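Local structure of beta-galactosidase (Marinomonas sp. ef1, 6Y2K) at residues 56-61 against 132-137. The protein probably hydrolyses terminal beta-D-galactose residues from beta-galactosides such as lactose, working in the cold as a hexameric family 42 glycoside hydrolase. Residues are numbered along the deposited sequence; the frame is centred on the assembly and turned at random.
Sequences ESLDIL and PAVASW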
ATOM      1  N   GLU A  56      59.933 -11.095 -24.910  1.00 20.62           N
ATOM      2  CA  GLU A  56      59.726  -9.925 -25.759  1.00 21.64           C
ATOM      3  C   GLU A  56      58.776  -8.899 -25.158  1.00 20.96           C
ATOM      4  O   GLU A  56      59.029  -7.697 -25.252  1.00 19.31           O
ATOM      5  CB  GLU A  56      59.235 -10.337 -27.144  1.00 23.38           C
ATOM      6  CG  GLU A  56      60.299 -11.083 -27.933  1.00 25.39           C
ATOM      7  CD  GLU A  56      59.798 -11.692 -29.231  1.00 26.91           C
ATOM      8  OE1 GLU A  56      58.602 -11.538 -29.588  1.00 27.40           O
ATOM      9  OE2 GLU A  56      60.623 -12.347 -29.895  1.00 29.28           O
ATOM     10  N   SER A  57      57.684  -9.375 -24.559  1.00 20.38           N
ATOM     11  CA  SER A  57      56.699  -8.486 -23.933  1.00 20.46           C
ATOM     12  C   SER A  57      57.306  -7.680 -22.789  1.00 20.52           C
ATOM     13  O   SER A  57      57.096  -6.473 -22.712  1.00 21.10           O
ATOM     14  CB  SER A  57      55.471  -9.274 -23.438  1.00 19.93           C
ATOM     15  OG  SER A  57      54.565  -8.428 -22.750  1.00 19.54           O
ATOM     16  N   LEU A  58      58.056  -8.337 -21.911  1.00 20.86           N
ATOM     17  CA  LEU A  58      58.688  -7.645 -20.791  1.00 21.41           C
ATOM     18  C   LEU A  58      59.666  -6.570 -21.291  1.00 22.73           C
ATOM     19  O   LEU A  58      59.705  -5.477 -20.735  1.00 22.81           O
ATOM     20  CB  LEU A  58      59.412  -8.616 -19.863  1.00 20.89           C
ATOM     21  CG  LEU A  58      58.568  -9.625 -19.074  1.00 20.76           C
ATOM     22  CD1 LEU A  58      59.474 -10.582 -18.315  1.00 20.34           C
ATOM     23  CD2 LEU A  58      57.627  -8.926 -18.113  1.00 20.96           C
ATOM     24  N   ASP A  59      60.429  -6.869 -22.346  1.00 23.09           N
ATOM     25  CA  ASP A  59      61.352  -5.865 -22.920  1.00 23.83           C
ATOM     26  C   ASP A  59      60.612  -4.649 -23.485  1.00 22.86           C
ATOM     27  O   ASP A  59      61.029  -3.518 -23.250  1.00 24.08           O
ATOM     28  CB  ASP A  59      62.288  -6.479 -23.982  1.00 24.79           C
ATOM     29  CG  ASP A  59      63.407  -7.338 -23.374  1.00 25.81           C
ATOM     30  OD1 ASP A  59      63.610  -7.343 -22.134  1.00 25.95           O
ATOM     31  OD2 ASP A  59      64.099  -8.023 -24.155  1.00 27.05           O
ATOM     32  N   ILE A  60      59.506  -4.874 -24.194  1.00 22.54           N
ATOM     33  CA  ILE A  60      58.707  -3.778 -24.752  1.00 22.31           C
ATOM     34  C   ILE A  60      58.136  -2.886 -23.637  1.00 22.77           C
ATOM     35  O   ILE A  60      58.246  -1.656 -23.705  1.00 22.01           O
ATOM     36  CB  ILE A  60      57.599  -4.297 -25.703  1.00 22.74           C
ATOM     37  CG1 ILE A  60      58.241  -4.800 -27.008  1.00 22.71           C
ATOM     38  CG2 ILE A  60      56.560  -3.213 -26.014  1.00 22.55           C
ATOM     39  CD1 ILE A  60      57.362  -5.699 -27.846  1.00 23.04           C
ATOM     40  N   LEU A  61      57.559  -3.511 -22.609  1.00 22.16           N
ATOM     41  CA  LEU A  61      57.019  -2.781 -21.459  1.00 21.58           C
ATOM     42  C   LEU A  61      58.120  -1.984 -20.736  1.00 22.27           C
ATOM     43  O   LEU A  61      57.912  -0.821 -20.390  1.00 21.57           O
ATOM     44  CB  LEU A  61      56.313  -3.739 -20.485  1.00 20.69           C
ATOM     45  CG  LEU A  61      55.066  -4.439 -21.041  1.00 20.19           C
ATOM     46  CD1 LEU A  61      54.643  -5.597 -20.146  1.00 20.53           C
ATOM     47  CD2 LEU A  61      53.921  -3.449 -21.225  1.00 20.23           C
ATOM     48  N   PRO A 132      65.053  -6.615 -15.294  1.00 22.37           N
ATOM     49  CA  PRO A 132      64.883  -5.232 -14.830  1.00 22.23           C
ATOM     50  C   PRO A 132      63.469  -4.649 -14.966  1.00 22.00           C
ATOM     51  O   PRO A 132      63.160  -3.659 -14.309  1.00 22.50           O
ATOM     52  CB  PRO A 132      65.885  -4.432 -15.688  1.00 22.58           C
ATOM     53  CG  PRO A 132      66.119  -5.270 -16.893  1.00 22.63           C
ATOM     54  CD  PRO A 132      65.978  -6.699 -16.444  1.00 22.59           C
ATOM     55  N   ALA A 133      62.645  -5.234 -15.830  1.00 21.88           N
ATOM     56  CA  ALA A 133      61.214  -4.893 -15.926  1.00 21.88           C
ATOM     57  C   ALA A 133      60.382  -5.358 -14.727  1.00 21.03           C
ATOM     58  O   ALA A 133      59.372  -4.744 -14.422  1.00 21.58           O
ATOM     59  CB  ALA A 133      60.605  -5.467 -17.212  1.00 22.81           C
ATOM     60  N   VAL A 134      60.784  -6.438 -14.065  1.00 20.26           N
ATOM     61  CA  VAL A 134      59.939  -7.066 -13.045  1.00 19.51           C
ATOM     62  C   VAL A 134      60.146  -6.389 -11.696  1.00 19.30           C
ATOM     63  O   VAL A 134      61.212  -6.503 -11.092  1.00 19.85           O
ATOM     64  CB  VAL A 134      60.187  -8.586 -12.955  1.00 19.21           C
ATOM     65  CG1 VAL A 134      59.350  -9.221 -11.844  1.00 18.95           C
ATOM     66  CG2 VAL A 134      59.876  -9.248 -14.289  1.00 18.96           C
ATOM     67  N   ALA A 135      59.117  -5.671 -11.241  1.00 18.68           N
ATOM     68  CA  ALA A 135      59.144  -4.972  -9.960  1.00 18.23           C
ATOM     69  C   ALA A 135      58.466  -5.758  -8.842  1.00 18.02           C
ATOM     70  O   ALA A 135      58.732  -5.515  -7.661  1.00 17.62           O
ATOM     71  CB  ALA A 135      58.488  -3.612 -10.112  1.00 18.04           C
ATOM     72  N   SER A 136      57.617  -6.718  -9.217  1.00 17.95           N
ATOM     73  CA  SER A 136      56.722  -7.378  -8.280  1.00 17.41           C
ATOM     74  C   SER A 136      56.237  -8.711  -8.833  1.00 16.58           C
ATOM     75  O   SER A 136      56.216  -8.902 -10.052  1.00 16.22           O
ATOM     76  CB  SER A 136      55.525  -6.450  -8.029  1.00 18.43           C
ATOM     77  OG  SER A 136      54.497  -7.093  -7.302  1.00 19.74           O
ATOM     78  N   TRP A 137      55.835  -9.622  -7.942  1.00 16.21           N
ATOM     79  CA  TRP A 137      55.184 -10.870  -8.347  1.00 16.11           C
ATOM     80  C   TRP A 137      53.835 -11.016  -7.668  1.00 16.01           C
ATOM     81  O   TRP A 137      53.736 -10.797  -6.462  1.00 15.51           O
ATOM     82  CB  TRP A 137      56.026 -12.088  -7.961  1.00 16.53           C
ATOM     83  CG  TRP A 137      57.329 -12.249  -8.689  1.00 16.80           C
ATOM     84  CD1 TRP A 137      58.501 -11.614  -8.413  1.00 17.13           C
ATOM     85  CD2 TRP A 137      57.595 -13.129  -9.781  1.00 16.91           C
ATOM     86  NE1 TRP A 137      59.478 -12.035  -9.272  1.00 17.25           N
ATOM     87  CE2 TRP A 137      58.953 -12.973 -10.119  1.00 17.20           C
ATOM     88  CE3 TRP A 137      56.819 -14.050 -10.500  1.00 17.03           C
ATOM     89  CZ2 TRP A 137      59.560 -13.699 -11.152  1.00 17.23           C
ATOM     90  CZ3 TRP A 137      57.419 -14.774 -11.527  1.00 17.06           C
ATOM     91  CH2 TRP A 137      58.774 -14.590 -11.848  1.00 17.13           C
TER
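The backbone N of Ala-133 hydrogen-bonds to His-131 ND1, a further main-chain bond joins Ala-133 to Val-68, and His-131 also makes a weak bond through NE2 to Asp-59 OD1 on helix 52-63. The methyl group of Ala-133 points at this helix, where CB lies 3.6 Å from Leu-58 O. This is packing of the TIM barrel: the helix following strand 29-34 packs on strand 67-71 and on the N-terminal start of strand 134-138, the end of the barrel away from where active sites of this fold lie. Leu-58 makes the apolar bridge. Its CB rests 4.3 Å from Ala-133 CB, and with CD1 anti to CA (chi2 175°) the extended side chain carries that methyl on to Val-134 CG2, again 4.3 Å away. Leu-58 and Leu-61 also touch Val-68, so the helix packs on two adjacent strands. Val-134 divides its branches: CG2 meets the leucine, whereas CG1, anti to the backbone N (chi1 177°), sits 3.7 Å above the ring plane of Trp-137, offset toward the rim.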